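Local structure of NADPH-flavin oxidoreductase (Vibrio harveyi, 1BKJ) at residues L60-F63 and A64-A68; T101-G104 and A105-G109; N114-L117 and A118-M122. The protein catalyses the NADPH-dependent reduction of FMN to FMNH2, supplying reduced flavin to luciferase for bioluminescence, and works as a homodimer. All coordinates share one frame; numbering follows the deposited sequence.

Interaction 1. Residues L60-F63 and A64-A68; sequences LAQF and AGNQA. With FMN (flavin mononucleotide), chain D.
The carbonyl oxygen of Ala61 accepts, as the chain leaves the helix, from Gln67 N at 3.2 Å, lying above the carbonyl plane, and, weakly, from Ala64 N at 3.4 Å. One residue on, Gln62 O receives Gly65 N at 3.0 Å, again from well above its plane. Gly65 has positive phi (99°), and with it the chain turns out of helix 54-63 into the loop that carries Gln67 to the cofactor. The side chains of Gln62 and Asn66 run side by side in the same direction, with CG of Gln62 3.9 Å from OD1 of Asn66 and the two amide planes steeply inclined. Within this nitroreductase-family pocket the long, extended Gln67 chain brings its amide to the pyrimidine end of FMN. OE1 of Gln67 accepts from N3 of FMN at 2.8 Å in an almost straight bond (172°), while NE2 of Gln67 donates to O4 of FMN at 3.2 Å. The same NE2 also donates to Ala64 O at 2.7 Å, with that oxygen close to the amide plane. The loop backbone thereby fixes the flip of the amide, and OE1 takes a weak further bond from Tyr69 OH.

Interaction 2. Residues T101-G104 and A105-G109; sequences TLIG and AVDSG. With FMN (flavin mononucleotide), chain F.
From Thr101 to Ser108 the backbone is regular alpha-helix, with Ala105 N on Thr101 O, Val106 N on Leu102 O at 3.0 Å and Asp107 N on Ile103 O at 2.9 Å. The next carbonyl, that of Gly104, is held twice by one residue. Ser108 N reaches Gly104 O at 3.1 Å, and Ser108 OG donates to Gly104 O at 2.8 Å from the other face of the carbonyl plane. The hydroxyl folds back along the helix because OG lies beside its own backbone N (chi1 -74°), and this buried polar group is satisfied inside the turn. Around the same turn, Asp107 rises next to Ile103 and points the same way. Its CB sits 3.2 Å from Ile103 O, and its carboxylate runs alongside the branch methyl of Ile103, with OD2 of Asp107 3.9 Å from CG2 of Ile103. The polar end is held by a loop of the same chain: OD1 of Asp107 is hydrogen-bonded to Ser40 OG. Val106 lays its CG2 methyl against Leu102 O, while its CG1, anti to the backbone N (chi1 167°), is turned to the flavin methyl C7M. Two residues meet the dimethylbenzene end of the flavin, CG1 of Val106 lying 3.8 Å from C7M of FMN and OD1 of Asp107 3.6 Å from its C8M. Both flavin atoms are methyl carbons, so these are van der Waals approaches; His11, Arg15 and Lys167 of the second subunit hydrogen-bond this FMN. Ala105 packs on Ala105 of the second subunit, and Val106 on its Phe153. A buried helix lying at the dimer interface and lending side chains to a flavin held chiefly by the partner is characteristic of the FMN-dependent nitroreductase fold.

Interaction 3. Residues N114-L117 and A118-M122; sequences NCLL and AAESM
Leu116 O and Glu120 N make a 2.9 Å backbone bond whose donor lies in the carbonyl plane, and Ser121 N to Leu117 O at 3.0 Å follows it as the helix nears its end. Among side-chain hydrogen bonds, Ser121 OG donates to Ala118 O at 2.7 Å; with chi1 at 76° the hydroxyl sits between its own N and carbonyl carbon and bends back over the preceding turn. The van der Waals contacts centre on Glu120, whose extended chain slants across two leucines. CG of Glu120 rests 3.3 Å from Leu116 O, and the carboxylate oxygens lie against leucine carbons: OE2 of Glu120 is 3.7 Å from CG of Leu116, and OE1 of Glu120 is 3.7 Å from CD2 of Leu117. Between subunits, Leu117 packs on Asn114 of the second subunit, and Asn114 in turn on its Leu117; Asn114 OD1 is also bonded to Gln113 NE2 of that subunit. The charged end of Glu120 has its main partner in His11, OE2 bonding to ND1, while NE2 of His11 bonds to FMN. Glu120 thus stands in the second shell and probably helps orient His11, at the end of the long interface helix of this nitroreductase-type dimer.

Overall arrangement
Following the chain, interaction 1 comes first, closing the turn by which helix 54-63 passes into the loop before helix 69-72; Leu60 and Phe63 pack it on helix 136-142, Ala64 and Gln67 on strand 125-129. Interactions 2 and 3 come later, on the single long helix 98-121. All three are local and in series, so none nests in or crosses another. Interaction 1 lies on the opposite side of the chain's centre from interaction 2; interactions 2 and 3 both touch the second subunit. Two flavins are involved: residues 64-68 and, through His11, residues 118-122 serve one, while residues 105-109 border the other, held mainly by the partner subunit. The helix thus links both sites across the dimer.

Interaction 1. Residues L60-F63 and A64-A68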
loop_
_atom_site.group_PDB
_atom_site.type_symbol
_atom_site.label_atom_id
_atom_site.label_comp_id
_atom_site.label_asym_id
_atom_site.label_seq_id
_atom_site.Cartn_x
_atom_site.Cartn_y
_atom_site.Cartn_z
ATOM N N LEU A 60 10.961 14.870 14.715
ATOM C CA LEU A 60 10.032 13.911 14.097
ATOM C C LEU A 60 9.371 12.969 15.106
ATOM O O LEU A 60 8.203 12.610 14.941
ATOM C CB LEU A 60 10.695 13.119 12.969
ATOM C CG LEU A 60 10.881 13.890 11.655
ATOM C CD1 LEU A 60 11.789 13.131 10.730
ATOM C CD2 LEU A 60 9.549 14.176 11.000
ATOM N N ALA A 61 10.090 12.628 16.178
ATOM C CA ALA A 61 9.551 11.769 17.236
ATOM C C ALA A 61 8.417 12.487 17.953
ATOM O O ALA A 61 7.399 11.885 18.253
ATOM C CB ALA A 61 10.653 11.365 18.225
ATOM N N GLN A 62 8.569 13.801 18.114
ATOM C CA GLN A 62 7.569 14.647 18.752
ATOM C C GLN A 62 6.370 14.801 17.820
ATOM O O GLN A 62 5.220 14.665 18.250
ATOM C CB GLN A 62 8.169 16.018 19.077
ATOM C CG GLN A 62 7.243 16.977 19.798
ATOM C CD GLN A 62 7.917 18.281 20.084
ATOM O OE1 GLN A 62 8.877 18.343 20.863
ATOM N NE2 GLN A 62 7.450 19.336 19.436
ATOM N N PHE A 63 6.653 15.012 16.533
ATOM C CA PHE A 63 5.607 15.180 15.532
ATOM C C PHE A 63 4.816 13.908 15.279
ATOM O O PHE A 63 3.721 13.965 14.741
ATOM C CB PHE A 63 6.187 15.730 14.230
ATOM C CG PHE A 63 6.535 17.200 14.274
ATOM C CD1 PHE A 63 5.859 18.083 15.140
ATOM C CD2 PHE A 63 7.553 17.708 13.452
ATOM C CE1 PHE A 63 6.196 19.461 15.193
ATOM C CE2 PHE A 63 7.904 19.083 13.488
ATOM C CZ PHE A 63 7.224 19.961 14.363
ATOM N N ALA A 64 5.369 12.774 15.710
ATOM C CA ALA A 64 4.727 11.467 15.587
ATOM C C ALA A 64 3.874 11.160 16.817
ATOM O O ALA A 64 3.195 10.136 16.862
ATOM C CB ALA A 64 5.780 10.373 15.392
ATOM N N GLY A 65 3.909 12.057 17.805
ATOM C CA GLY A 65 3.144 11.885 19.035
ATOM C C GLY A 65 3.987 11.332 20.159
ATOM O O GLY A 65 3.524 10.480 20.921
ATOM N N ASN A 66 5.216 11.846 20.260
ATOM C CA ASN A 66 6.222 11.431 21.251
ATOM C C ASN A 66 6.485 9.918 21.241
ATOM O O ASN A 66 6.419 9.240 22.274
ATOM C CB ASN A 66 5.902 11.956 22.661
ATOM C CG ASN A 66 6.053 13.460 22.769
ATOM O OD1 ASN A 66 7.038 14.044 22.302
ATOM N ND2 ASN A 66 5.080 14.099 23.392
ATOM N N GLN A 67 6.697 9.384 20.040
ATOM C CA GLN A 67 6.994 7.961 19.878
ATOM C C GLN A 67 8.522 7.892 19.842
ATOM O O GLN A 67 9.141 8.193 18.819
ATOM C CB GLN A 67 6.338 7.415 18.602
ATOM C CG GLN A 67 4.800 7.513 18.623
ATOM C CD GLN A 67 4.136 6.728 17.508
ATOM O OE1 GLN A 67 4.336 5.532 17.392
ATOM N NE2 GLN A 67 3.329 7.402 16.693
ATOM N N ALA A 68 9.106 7.571 21.002
ATOM C CA ALA A 68 10.556 7.508 21.225
ATOM C C ALA A 68 11.400 6.673 20.257
ATOM O O ALA A 68 12.534 7.049 19.938
ATOM C CB ALA A 68 10.840 7.093 22.667
HETATM N N1 FMN D . 2.515 1.553 15.314
HETATM C C2 FMN D . 3.013 2.468 16.211
HETATM O O2 FMN D . 3.377 2.214 17.331
HETATM N N3 FMN D . 2.979 3.768 15.727
HETATM C C4 FMN D . 2.313 4.236 14.555
HETATM O O4 FMN D . 2.281 5.437 14.359
HETATM C C4A FMN D . 1.741 3.201 13.744
HETATM N N5 FMN D . 1.327 3.589 12.475
HETATM C C5A FMN D . 1.019 2.625 11.504
HETATM C C6 FMN D . 0.755 3.071 10.222
HETATM C C7 FMN D . 0.503 2.156 9.201
HETATM C C7M FMN D . 0.425 2.716 7.749
HETATM C C8 FMN D . 0.476 0.762 9.496
HETATM C C8M FMN D . 0.086 -0.282 8.502
HETATM C C9 FMN D . 0.738 0.311 10.763
HETATM C C9A FMN D . 1.030 1.240 11.810
HETATM N N10 FMN D . 1.406 0.845 13.146
HETATM C C10 FMN D . 1.854 1.808 14.086
HETATM C "C1'" FMN D . 1.630 -0.461 13.466
HETATM C "C2'" FMN D . 0.542 -1.200 14.209
HETATM O "O2'" FMN D . -0.210 -0.607 15.181
HETATM C "C3'" FMN D . 0.368 -2.632 13.915
HETATM O "O3'" FMN D . 0.669 -3.045 12.607
HETATM C "C4'" FMN D . -0.655 -3.490 14.609
HETATM O "O4'" FMN D . -1.261 -3.038 15.796
HETATM C "C5'" FMN D . -0.739 -4.914 14.329
HETATM O "O5'" FMN D . 0.397 -5.435 15.083
HETATM P P FMN D . 1.723 -6.110 14.418
HETATM O O1P FMN D . 1.227 -7.346 13.842
HETATM O O2P FMN D . 2.651 -6.213 15.572
HETATM O O3P FMN D . 2.195 -5.257 13.302
#

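Interaction 2. Residues T101-G104 and A105-G109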
loop_
_atom_site.group_PDB
_atom_site.type_symbol
_atom_site.label_atom_id
_atom_site.label_comp_id
_atom_site.label_asym_id
_atom_site.label_seq_id
_atom_site.Cartn_x
_atom_site.Cartn_y
_atom_site.Cartn_z
ATOM N N THR A 101 -3.754 10.630 -5.884
ATOM C CA THR A 101 -3.472 10.515 -4.453
ATOM C C THR A 101 -3.731 9.051 -4.038
ATOM O O THR A 101 -2.981 8.506 -3.223
ATOM C CB THR A 101 -4.300 11.555 -3.624
ATOM O OG1 THR A 101 -3.783 12.868 -3.885
ATOM C CG2 THR A 101 -4.229 11.288 -2.114
ATOM N N LEU A 102 -4.742 8.406 -4.646
ATOM C CA LEU A 102 -5.043 7.003 -4.365
ATOM C C LEU A 102 -3.899 6.133 -4.838
ATOM O O LEU A 102 -3.508 5.209 -4.130
ATOM C CB LEU A 102 -6.313 6.511 -5.058
ATOM C CG LEU A 102 -7.709 6.853 -4.554
ATOM C CD1 LEU A 102 -8.681 5.866 -5.208
ATOM C CD2 LEU A 102 -7.789 6.743 -3.021
ATOM N N ILE A 103 -3.348 6.459 -6.016
ATOM C CA ILE A 103 -2.206 5.725 -6.591
ATOM C C ILE A 103 -0.998 5.926 -5.682
ATOM O O ILE A 103 -0.316 4.959 -5.367
ATOM C CB ILE A 103 -1.891 6.167 -8.061
ATOM C CG1 ILE A 103 -2.872 5.487 -9.012
ATOM C CG2 ILE A 103 -0.434 5.807 -8.488
ATOM C CD1 ILE A 103 -2.773 5.989 -10.455
ATOM N N GLY A 104 -0.784 7.167 -5.236
ATOM C CA GLY A 104 0.315 7.483 -4.337
ATOM C C GLY A 104 0.272 6.696 -3.031
ATOM O O GLY A 104 1.291 6.160 -2.612
ATOM N N ALA A 105 -0.915 6.580 -2.434
ATOM C CA ALA A 105 -1.114 5.837 -1.187
ATOM C C ALA A 105 -0.970 4.316 -1.342
ATOM O O ALA A 105 -0.301 3.671 -0.530
ATOM C CB ALA A 105 -2.459 6.190 -0.581
ATOM N N VAL A 106 -1.574 3.756 -2.396
ATOM C CA VAL A 106 -1.502 2.325 -2.672
ATOM C C VAL A 106 -0.052 1.914 -2.994
ATOM O O VAL A 106 0.475 0.981 -2.392
ATOM C CB VAL A 106 -2.468 1.930 -3.845
ATOM C CG1 VAL A 106 -2.179 0.527 -4.368
ATOM C CG2 VAL A 106 -3.906 1.986 -3.368
ATOM N N ASP A 107 0.586 2.640 -3.913
ATOM C CA ASP A 107 1.965 2.351 -4.318
ATOM C C ASP A 107 2.980 2.519 -3.183
ATOM O O ASP A 107 3.943 1.763 -3.133
ATOM C CB ASP A 107 2.363 3.176 -5.548
ATOM C CG ASP A 107 1.707 2.680 -6.845
ATOM O OD1 ASP A 107 0.662 1.994 -6.816
ATOM O OD2 ASP A 107 2.237 3.006 -7.923
ATOM N N SER A 108 2.734 3.457 -2.255
ATOM C CA SER A 108 3.618 3.686 -1.092
ATOM C C SER A 108 3.561 2.491 -0.155
ATOM O O SER A 108 4.585 2.060 0.342
ATOM C CB SER A 108 3.220 4.936 -0.315
ATOM O OG SER A 108 3.603 6.104 -1.021
ATOM N N GLY A 109 2.353 1.958 0.035
ATOM C CA GLY A 109 2.132 0.786 0.869
ATOM C C GLY A 109 2.824 -0.453 0.301
ATOM O O GLY A 109 3.466 -1.197 1.044
HETATM N N1 FMN F . -0.735 -3.829 -15.097
HETATM C C2 FMN F . -1.655 -4.152 -16.060
HETATM O O2 FMN F . -1.355 -4.771 -17.059
HETATM N N3 FMN F . -2.933 -3.664 -15.780
HETATM C C4 FMN F . -3.366 -2.962 -14.645
HETATM O O4 FMN F . -4.563 -2.665 -14.544
HETATM C C4A FMN F . -2.276 -2.625 -13.728
HETATM N N5 FMN F . -2.645 -2.022 -12.517
HETATM C C5A FMN F . -1.716 -1.803 -11.497
HETATM C C6 FMN F . -2.165 -1.216 -10.323
HETATM C C7 FMN F . -1.285 -1.091 -9.251
HETATM C C7M FMN F . -1.906 -0.820 -7.873
HETATM C C8 FMN F . 0.118 -1.406 -9.401
HETATM C C8M FMN F . 1.133 -1.222 -8.306
HETATM C C9 FMN F . 0.603 -1.923 -10.605
HETATM C C9A FMN F . -0.325 -2.195 -11.675
HETATM N N10 FMN F . 0.045 -2.846 -12.902
HETATM C C10 FMN F . -0.930 -3.088 -13.915
HETATM C "C1'" FMN F . 1.260 -3.466 -13.079
HETATM C "C2'" FMN F . 2.356 -2.731 -13.875
HETATM O "O2'" FMN F . 2.065 -1.721 -14.809
HETATM C "C3'" FMN F . 3.737 -2.792 -13.362
HETATM O "O3'" FMN F . 3.906 -2.977 -11.981
HETATM C "C4'" FMN F . 4.879 -2.133 -14.077
HETATM O "O4'" FMN F . 4.728 -1.497 -15.341
HETATM C "C5'" FMN F . 6.243 -2.367 -13.557
HETATM O "O5'" FMN F . 6.483 -3.687 -14.111
HETATM P P FMN F . 6.761 -5.003 -13.277
HETATM O O1P FMN F . 8.080 -4.733 -12.712
HETATM O O2P FMN F . 6.749 -6.041 -14.307
HETATM O O3P FMN F . 5.706 -5.167 -12.254
#

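Interaction 3. Residues N114-L117 and A118-M122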
loop_
_atom_site.group_PDB
_atom_site.type_symbol
_atom_site.label_atom_id
_atom_site.label_comp_id
_atom_site.label_asym_id
_atom_site.label_seq_id
_atom_site.Cartn_x
_atom_site.Cartn_y
_atom_site.Cartn_z
ATOM N N ASN A 114 7.714 -4.013 0.915
ATOM C CA ASN A 114 8.873 -4.706 0.349
ATOM C C ASN A 114 10.120 -4.364 1.182
ATOM O O ASN A 114 10.886 -5.261 1.547
ATOM C CB ASN A 114 9.089 -4.307 -1.108
ATOM C CG ASN A 114 8.538 -5.326 -2.089
ATOM O OD1 ASN A 114 7.793 -6.232 -1.734
ATOM N ND2 ASN A 114 8.922 -5.181 -3.338
ATOM N N CYS A 115 10.241 -3.087 1.565
ATOM C CA CYS A 115 11.351 -2.579 2.388
ATOM C C CYS A 115 11.364 -3.265 3.747
ATOM O O CYS A 115 12.396 -3.809 4.152
ATOM C CB CYS A 115 11.239 -1.067 2.593
ATOM S SG CYS A 115 11.601 -0.079 1.139
ATOM N N LEU A 116 10.189 -3.314 4.392
ATOM C CA LEU A 116 10.035 -3.942 5.707
ATOM C C LEU A 116 10.317 -5.440 5.666
ATOM O O LEU A 116 11.041 -5.935 6.532
ATOM C CB LEU A 116 8.652 -3.665 6.328
ATOM C CG LEU A 116 8.418 -4.196 7.756
ATOM C CD1 LEU A 116 9.410 -3.603 8.757
ATOM C CD2 LEU A 116 6.994 -3.926 8.204
ATOM N N LEU A 117 9.779 -6.141 4.660
ATOM C CA LEU A 117 10.013 -7.581 4.506
ATOM C C LEU A 117 11.492 -7.913 4.274
ATOM O O LEU A 117 12.019 -8.853 4.874
ATOM C CB LEU A 117 9.150 -8.177 3.398
ATOM C CG LEU A 117 7.677 -8.396 3.730
ATOM C CD1 LEU A 117 6.986 -8.943 2.507
ATOM C CD2 LEU A 117 7.502 -9.351 4.905
ATOM N N ALA A 118 12.169 -7.098 3.467
ATOM C CA ALA A 118 13.600 -7.272 3.211
ATOM C C ALA A 118 14.343 -7.131 4.549
ATOM O O ALA A 118 15.127 -8.001 4.913
ATOM C CB ALA A 118 14.100 -6.231 2.232
ATOM N N ALA A 119 13.986 -6.105 5.324
ATOM C CA ALA A 119 14.602 -5.864 6.634
ATOM C C ALA A 119 14.372 -7.023 7.613
ATOM O O ALA A 119 15.323 -7.531 8.186
ATOM C CB ALA A 119 14.106 -4.545 7.232
ATOM N N GLU A 120 13.128 -7.488 7.718
ATOM C CA GLU A 120 12.756 -8.598 8.602
ATOM C C GLU A 120 13.461 -9.913 8.243
ATOM O O GLU A 120 13.859 -10.657 9.135
ATOM C CB GLU A 120 11.232 -8.781 8.628
ATOM C CG GLU A 120 10.510 -7.635 9.349
ATOM C CD GLU A 120 8.983 -7.701 9.292
ATOM O OE1 GLU A 120 8.401 -8.361 8.394
ATOM O OE2 GLU A 120 8.353 -7.052 10.147
ATOM N N SER A 121 13.696 -10.137 6.949
ATOM C CA SER A 121 14.375 -11.341 6.478
ATOM C C SER A 121 15.851 -11.386 6.868
ATOM O O SER A 121 16.453 -12.462 6.883
ATOM C CB SER A 121 14.246 -11.467 4.969
ATOM O OG SER A 121 15.102 -10.582 4.272
ATOM N N MET A 122 16.404 -10.208 7.183
ATOM C CA MET A 122 17.800 -10.030 7.602
ATOM C C MET A 122 17.926 -10.041 9.121
ATOM O O MET A 122 19.008 -9.830 9.663
ATOM C CB MET A 122 18.354 -8.705 7.070
ATOM C CG MET A 122 18.416 -8.610 5.557
ATOM S SD MET A 122 18.842 -6.945 4.959
ATOM C CE MET A 122 20.070 -7.402 3.792
#